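Local atomic coordinates of sulfur oxidation protein soxB (Thermus thermophilus, PDB entry 2WDD), a protein that hydrolyses the sulfur-sulfur bond of a cysteine S-thiosulfonate, releasing sulfate in the bacterial Sox sulfur-oxidation pathway, probably with its two manganese ions. Residues H38-L52 with R405-D419. Numbering follows the deposited sequence.
Sequences HGQAFPHYFMEPPNL and RWGTTILPGQAITWD. With MN (manganese (II) ion), chain G.
Thr-408 OG1 is gripped by three partners: His-44 ND1 at 2.8 Å, meeting it at the imidazole edge in the ring plane, and two waters. One water joins it to Gln-40 OE1; the other also takes the N-H of Tyr-45 and donates to Thr-409 O. The second ring nitrogen of His-44 bonds to Ala-308 O, so the imidazole is pinned through both nitrogens, while Gln-40 OE1 lies over its face. One residue on, a single bond pairs the backbones directly: Thr-409 N reaches Tyr-45 O at 2.8 Å, from well above the carbonyl plane. The backbone N of Met-47 donates instead to a side chain, giving Thr-409 OG1 a nearly straight bond of 2.9 Å (168°). With chi1 at -56°, OG1 of Thr-409 stands beside its own backbone N and faces residues 46-47. Leu-411 sets CD1 over one face of the Tyr-45 ring, 3.7 Å from the centroid, a CH-pi contact. Gln-414 OE1 spans the type II turn 411-414 to accept the N-H of Leu-411 in its carbonyl plane. At the active-site end, Trp-406 CB sits 3.5 Å above the centre of the His-38 imidazole, and its five-membered ring forms an offset stack with that imidazole, planes 27° apart. His-38 NE2 binds a manganese ion at 2.2 Å, a site completed by Asp-36, Asp-132, His-288 and a water, and ND1 is held by Asn-136; Trp-406 also borders a bound sulfate. The contact thus joins the metal-binding loop after strand 29-34 to the 5'-nucleotidase C-terminal family region, with helix 91-98 packing on Tyr-45, Met-47, Thr-409 and Leu-411 and helix 418-425 touching Gln-40, Ile-410 and Gln-414.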
loop_
_atom_site.group_PDB
_atom_site.type_symbol
_atom_site.label_atom_id
_atom_site.label_comp_id
_atom_site.label_asym_id
_atom_site.label_seq_id
_atom_site.Cartn_x
_atom_site.Cartn_y
_atom_site.Cartn_z
ATOM N N HIS A 38 2.963 3.474 -5.515
ATOM C CA HIS A 38 3.254 2.217 -6.190
ATOM C C HIS A 38 3.296 2.391 -7.709
ATOM O O HIS A 38 2.693 1.631 -8.479
ATOM C CB HIS A 38 2.296 1.123 -5.746
ATOM C CG HIS A 38 2.602 0.579 -4.381
ATOM N ND1 HIS A 38 3.615 -0.331 -4.144
ATOM C CD2 HIS A 38 2.038 0.836 -3.174
ATOM C CE1 HIS A 38 3.625 -0.651 -2.863
ATOM N NE2 HIS A 38 2.694 0.062 -2.249
ATOM N N GLY A 39 4.031 3.423 -8.118
ATOM C CA GLY A 39 4.300 3.752 -9.507
ATOM C C GLY A 39 3.121 3.947 -10.438
ATOM O O GLY A 39 3.280 3.903 -11.664
ATOM N N GLN A 40 1.936 4.171 -9.875
ATOM C CA GLN A 40 0.726 4.303 -10.679
ATOM C C GLN A 40 0.695 5.593 -11.469
ATOM O O GLN A 40 0.329 6.652 -10.967
ATOM C CB GLN A 40 -0.516 4.088 -9.821
ATOM C CG GLN A 40 -0.582 2.658 -9.266
ATOM C CD GLN A 40 -0.630 1.637 -10.387
ATOM O OE1 GLN A 40 -1.572 1.634 -11.180
ATOM N NE2 GLN A 40 0.422 0.817 -10.506
ATOM N N ALA A 41 1.118 5.489 -12.722
ATOM C CA ALA A 41 1.288 6.659 -13.567
ATOM C C ALA A 41 0.023 7.245 -14.164
ATOM O O ALA A 41 -0.022 8.432 -14.510
ATOM C CB ALA A 41 2.288 6.344 -14.668
ATOM N N PHE A 42 -1.003 6.417 -14.287
ATOM C CA PHE A 42 -2.219 6.835 -14.949
ATOM C C PHE A 42 -3.453 6.765 -14.089
ATOM O O PHE A 42 -3.532 5.957 -13.164
ATOM C CB PHE A 42 -2.425 5.954 -16.180
ATOM C CG PHE A 42 -1.269 5.994 -17.133
ATOM C CD1 PHE A 42 -0.338 4.963 -17.169
ATOM C CD2 PHE A 42 -1.030 7.135 -17.881
ATOM C CE1 PHE A 42 0.761 5.038 -18.011
ATOM C CE2 PHE A 42 0.067 7.211 -18.729
ATOM C CZ PHE A 42 0.959 6.166 -18.790
ATOM N N PRO A 43 -4.470 7.570 -14.436
ATOM C CA PRO A 43 -5.736 7.505 -13.708
ATOM C C PRO A 43 -6.227 6.061 -13.763
ATOM O O PRO A 43 -6.095 5.382 -14.788
ATOM C CB PRO A 43 -6.664 8.380 -14.552
ATOM C CG PRO A 43 -5.745 9.381 -15.193
ATOM C CD PRO A 43 -4.480 8.614 -15.484
ATOM N N HIS A 44 -6.738 5.568 -12.645
ATOM C CA HIS A 44 -7.220 4.198 -12.577
ATOM C C HIS A 44 -8.256 4.114 -11.463
ATOM O O HIS A 44 -8.652 5.141 -10.910
ATOM C CB HIS A 44 -6.048 3.215 -12.354
ATOM C CG HIS A 44 -5.363 3.359 -11.031
ATOM N ND1 HIS A 44 -5.268 2.319 -10.129
ATOM C CD2 HIS A 44 -4.724 4.408 -10.462
ATOM C CE1 HIS A 44 -4.619 2.729 -9.053
ATOM N NE2 HIS A 44 -4.303 4.002 -9.216
ATOM N N TYR A 45 -8.687 2.913 -11.111
ATOM C CA TYR A 45 -9.664 2.784 -10.036
ATOM C C TYR A 45 -9.032 2.012 -8.908
ATOM O O TYR A 45 -8.220 1.129 -9.145
ATOM C CB TYR A 45 -10.920 2.094 -10.542
ATOM C CG TYR A 45 -11.545 2.835 -11.697
ATOM C CD1 TYR A 45 -12.426 3.891 -11.478
ATOM C CD2 TYR A 45 -11.192 2.528 -13.007
ATOM C CE1 TYR A 45 -12.976 4.596 -12.547
ATOM C CE2 TYR A 45 -11.738 3.226 -14.081
ATOM C CZ TYR A 45 -12.647 4.238 -13.841
ATOM O OH TYR A 45 -13.184 4.932 -14.907
ATOM N N PHE A 46 -9.385 2.362 -7.672
ATOM C CA PHE A 46 -8.808 1.692 -6.507
ATOM C C PHE A 46 -9.826 1.673 -5.370
ATOM O O PHE A 46 -10.013 2.676 -4.670
ATOM C CB PHE A 46 -7.530 2.417 -6.063
ATOM C CG PHE A 46 -6.716 1.660 -5.039
ATOM C CD1 PHE A 46 -5.681 0.816 -5.430
ATOM C CD2 PHE A 46 -6.970 1.812 -3.683
ATOM C CE1 PHE A 46 -4.928 0.134 -4.490
ATOM C CE2 PHE A 46 -6.229 1.119 -2.736
ATOM C CZ PHE A 46 -5.205 0.278 -3.142
ATOM N N MET A 47 -10.486 0.528 -5.205
ATOM C CA MET A 47 -11.494 0.366 -4.169
ATOM C C MET A 47 -10.871 -0.032 -2.840
ATOM O O MET A 47 -9.978 -0.881 -2.790
ATOM C CB MET A 47 -12.487 -0.718 -4.593
ATOM C CG MET A 47 -13.674 -0.855 -3.653
ATOM S SD MET A 47 -14.757 -2.210 -4.146
ATOM C CE MET A 47 -13.934 -3.540 -3.282
ATOM N N GLU A 48 -11.389 0.543 -1.756
ATOM C CA GLU A 48 -10.944 0.155 -0.428
ATOM C C GLU A 48 -11.440 -1.251 -0.109
ATOM O O GLU A 48 -12.375 -1.759 -0.732
ATOM C CB GLU A 48 -11.433 1.152 0.629
ATOM C CG GLU A 48 -10.823 2.535 0.434
ATOM C CD GLU A 48 -9.308 2.534 0.602
ATOM O OE1 GLU A 48 -8.808 1.963 1.594
ATOM O OE2 GLU A 48 -8.613 3.062 -0.287
ATOM N N PRO A 49 -10.817 -1.903 0.881
ATOM C CA PRO A 49 -11.187 -3.283 1.202
ATOM C C PRO A 49 -12.588 -3.427 1.749
ATOM O O PRO A 49 -13.026 -2.623 2.573
ATOM C CB PRO A 49 -10.197 -3.675 2.305
ATOM C CG PRO A 49 -9.680 -2.378 2.864
ATOM C CD PRO A 49 -9.671 -1.428 1.675
ATOM N N PRO A 50 -13.270 -4.509 1.383
ATOM C CA PRO A 50 -14.587 -4.743 1.979
ATOM C C PRO A 50 -14.449 -5.217 3.438
ATOM O O PRO A 50 -15.389 -5.071 4.227
ATOM C CB PRO A 50 -15.203 -5.843 1.100
ATOM C CG PRO A 50 -14.356 -5.921 -0.119
ATOM C CD PRO A 50 -13.005 -5.352 0.207
ATOM N N ASN A 51 -13.290 -5.779 3.802
ATOM C CA ASN A 51 -13.092 -6.238 5.181
ATOM C C ASN A 51 -11.692 -5.929 5.658
ATOM O O ASN A 51 -10.720 -6.088 4.901
ATOM C CB ASN A 51 -13.280 -7.752 5.319
ATOM C CG ASN A 51 -14.621 -8.220 4.814
ATOM O OD1 ASN A 51 -15.601 -8.278 5.566
ATOM N ND2 ASN A 51 -14.676 -8.559 3.529
ATOM N N LEU A 52 -11.618 -5.499 6.916
ATOM C CA LEU A 52 -10.353 -5.296 7.630
ATOM C C LEU A 52 -10.605 -5.948 8.988
ATOM O O LEU A 52 -10.949 -5.286 9.970
ATOM C CB LEU A 52 -9.989 -3.822 7.769
ATOM C CG LEU A 52 -9.474 -3.143 6.494
ATOM C CD1 LEU A 52 -9.331 -1.633 6.738
ATOM C CD2 LEU A 52 -8.118 -3.752 6.106
ATOM N N ARG A 405 -1.034 -4.967 -0.439
ATOM C CA ARG A 405 -2.079 -3.945 -0.455
ATOM C C ARG A 405 -2.030 -3.039 -1.674
ATOM O O ARG A 405 -2.890 -2.180 -1.843
ATOM C CB ARG A 405 -2.146 -3.155 0.858
ATOM C CG ARG A 405 -2.811 -3.962 1.978
ATOM C CD ARG A 405 -2.944 -3.206 3.295
ATOM N NE ARG A 405 -3.548 -4.077 4.298
ATOM C CZ ARG A 405 -3.982 -3.668 5.483
ATOM N NH1 ARG A 405 -4.526 -4.544 6.318
ATOM N NH2 ARG A 405 -3.853 -2.396 5.837
ATOM N N TRP A 406 -1.050 -3.255 -2.557
ATOM C CA TRP A 406 -0.997 -2.496 -3.803
ATOM C C TRP A 406 -1.748 -3.243 -4.924
ATOM O O TRP A 406 -1.996 -4.448 -4.835
ATOM C CB TRP A 406 0.436 -2.196 -4.240
ATOM C CG TRP A 406 1.423 -3.327 -4.128
ATOM C CD1 TRP A 406 2.243 -3.592 -3.060
ATOM C CD2 TRP A 406 1.869 -4.189 -5.191
ATOM N NE1 TRP A 406 3.126 -4.599 -3.374
ATOM C CE2 TRP A 406 2.922 -4.981 -4.677
ATOM C CE3 TRP A 406 1.472 -4.373 -6.519
ATOM C CZ2 TRP A 406 3.568 -5.955 -5.446
ATOM C CZ3 TRP A 406 2.104 -5.342 -7.276
ATOM C CH2 TRP A 406 3.148 -6.119 -6.738
ATOM N N GLY A 407 -2.147 -2.510 -5.956
ATOM C CA GLY A 407 -2.926 -3.102 -7.026
ATOM C C GLY A 407 -3.811 -2.050 -7.673
ATOM O O GLY A 407 -3.516 -0.854 -7.638
ATOM N N THR A 408 -4.903 -2.503 -8.276
ATOM C CA THR A 408 -5.809 -1.610 -8.980
ATOM C C THR A 408 -7.166 -2.297 -8.995
ATOM O O THR A 408 -7.298 -3.422 -8.504
ATOM C CB THR A 408 -5.240 -1.299 -10.383
ATOM O OG1 THR A 408 -5.944 -0.208 -10.983
ATOM C CG2 THR A 408 -5.332 -2.518 -11.281
ATOM N N THR A 409 -8.174 -1.630 -9.534
ATOM C CA THR A 409 -9.513 -2.197 -9.563
ATOM C C THR A 409 -10.060 -2.120 -10.988
ATOM O O THR A 409 -10.041 -1.057 -11.590
ATOM C CB THR A 409 -10.441 -1.430 -8.584
ATOM O OG1 THR A 409 -9.877 -1.434 -7.263
ATOM C CG2 THR A 409 -11.818 -2.061 -8.543
ATOM N N ILE A 410 -10.547 -3.242 -11.511
ATOM C CA ILE A 410 -11.112 -3.290 -12.871
ATOM C C ILE A 410 -12.630 -3.248 -12.782
ATOM O O ILE A 410 -13.244 -4.052 -12.088
ATOM C CB ILE A 410 -10.670 -4.573 -13.599
ATOM C CG1 ILE A 410 -9.160 -4.757 -13.479
ATOM C CG2 ILE A 410 -11.102 -4.539 -15.065
ATOM C CD1 ILE A 410 -8.400 -3.617 -14.056
ATOM N N LEU A 411 -13.242 -2.314 -13.499
ATOM C CA LEU A 411 -14.694 -2.169 -13.453
ATOM C C LEU A 411 -15.374 -3.164 -14.377
ATOM O O LEU A 411 -14.770 -3.656 -15.334
ATOM C CB LEU A 411 -15.093 -0.757 -13.883
ATOM C CG LEU A 411 -14.565 0.415 -13.051
ATOM C CD1 LEU A 411 -15.161 1.732 -13.598
ATOM C CD2 LEU A 411 -14.951 0.206 -11.592
ATOM N N PRO A 412 -16.666 -3.413 -14.148
ATOM C CA PRO A 412 -17.382 -4.309 -15.061
ATOM C C PRO A 412 -17.326 -3.742 -16.477
ATOM O O PRO A 412 -17.525 -2.540 -16.685
ATOM C CB PRO A 412 -18.821 -4.258 -14.538
ATOM C CG PRO A 412 -18.679 -3.905 -13.085
ATOM C CD PRO A 412 -17.513 -2.972 -13.023
ATOM N N GLY A 413 -17.042 -4.608 -17.445
ATOM C CA GLY A 413 -16.960 -4.214 -18.838
ATOM C C GLY A 413 -15.632 -3.607 -19.248
ATOM O O GLY A 413 -15.420 -3.302 -20.424
ATOM N N GLN A 414 -14.725 -3.437 -18.286
ATOM C CA GLN A 414 -13.425 -2.842 -18.559
ATOM C C GLN A 414 -12.405 -3.863 -19.058
ATOM O O GLN A 414 -12.391 -5.007 -18.612
ATOM C CB GLN A 414 -12.891 -2.099 -17.319
ATOM C CG GLN A 414 -11.555 -1.413 -17.552
ATOM C CD GLN A 414 -11.051 -0.613 -16.354
ATOM O OE1 GLN A 414 -11.564 -0.732 -15.238
ATOM N NE2 GLN A 414 -10.024 0.194 -16.583
ATOM N N ALA A 415 -11.564 -3.445 -19.996
ATOM C CA ALA A 415 -10.533 -4.321 -20.525
ATOM C C ALA A 415 -9.339 -4.368 -19.577
ATOM O O ALA A 415 -8.917 -3.336 -19.042
ATOM C CB ALA A 415 -10.085 -3.836 -21.910
ATOM N N ILE A 416 -8.807 -5.572 -19.378
ATOM C CA ILE A 416 -7.596 -5.787 -18.587
ATOM C C ILE A 416 -6.418 -5.623 -19.544
ATOM O O ILE A 416 -6.392 -6.239 -20.614
ATOM C CB ILE A 416 -7.560 -7.190 -17.962
ATOM C CG1 ILE A 416 -8.797 -7.443 -17.101
ATOM C CG2 ILE A 416 -6.268 -7.390 -17.156
ATOM C CD1 ILE A 416 -8.998 -8.904 -16.730
ATOM N N THR A 417 -5.439 -4.821 -19.143
ATOM C CA THR A 417 -4.269 -4.549 -19.976
ATOM C C THR A 417 -2.993 -4.986 -19.282
ATOM O O THR A 417 -3.001 -5.338 -18.095
ATOM C CB THR A 417 -4.174 -3.050 -20.288
ATOM O OG1 THR A 417 -3.840 -2.350 -19.079
ATOM C CG2 THR A 417 -5.500 -2.523 -20.833
ATOM N N TRP A 418 -1.888 -4.959 -20.019
ATOM C CA TRP A 418 -0.606 -5.302 -19.426
ATOM C C TRP A 418 -0.304 -4.331 -18.286
ATOM O O TRP A 418 0.250 -4.725 -17.260
ATOM C CB TRP A 418 0.511 -5.251 -20.467
ATOM C CG TRP A 418 0.826 -6.588 -21.047
ATOM C CD1 TRP A 418 0.480 -7.052 -22.284
ATOM C CD2 TRP A 418 1.566 -7.631 -20.414
ATOM N NE1 TRP A 418 0.952 -8.330 -22.453
ATOM C CE2 TRP A 418 1.632 -8.709 -21.323
ATOM C CE3 TRP A 418 2.172 -7.765 -19.161
ATOM C CZ2 TRP A 418 2.289 -9.900 -21.021
ATOM C CZ3 TRP A 418 2.839 -8.936 -18.869
ATOM C CH2 TRP A 418 2.892 -9.993 -19.795
ATOM N N ASP A 419 -0.669 -3.067 -18.460
ATOM C CA ASP A 419 -0.419 -2.083 -17.403
ATOM C C ASP A 419 -1.111 -2.513 -16.111
ATOM O O ASP A 419 -0.539 -2.386 -15.032
ATOM C CB ASP A 419 -0.809 -0.665 -17.825
ATOM C CG ASP A 419 -0.056 0.408 -17.031
ATOM O OD1 ASP A 419 1.178 0.289 -16.887
ATOM O OD2 ASP A 419 -0.710 1.319 -16.477
HETATM MN MN MN G . 2.529 0.216 -0.016
HETATM O O HOH W 1 0.923 -0.327 -13.639
HETATM O O HOH W 2 -3.553 0.301 -12.828
HETATM O O HOH W 3 -8.068 0.462 -12.606
HETATM O O HOH W 4 2.879 -0.804 1.764
#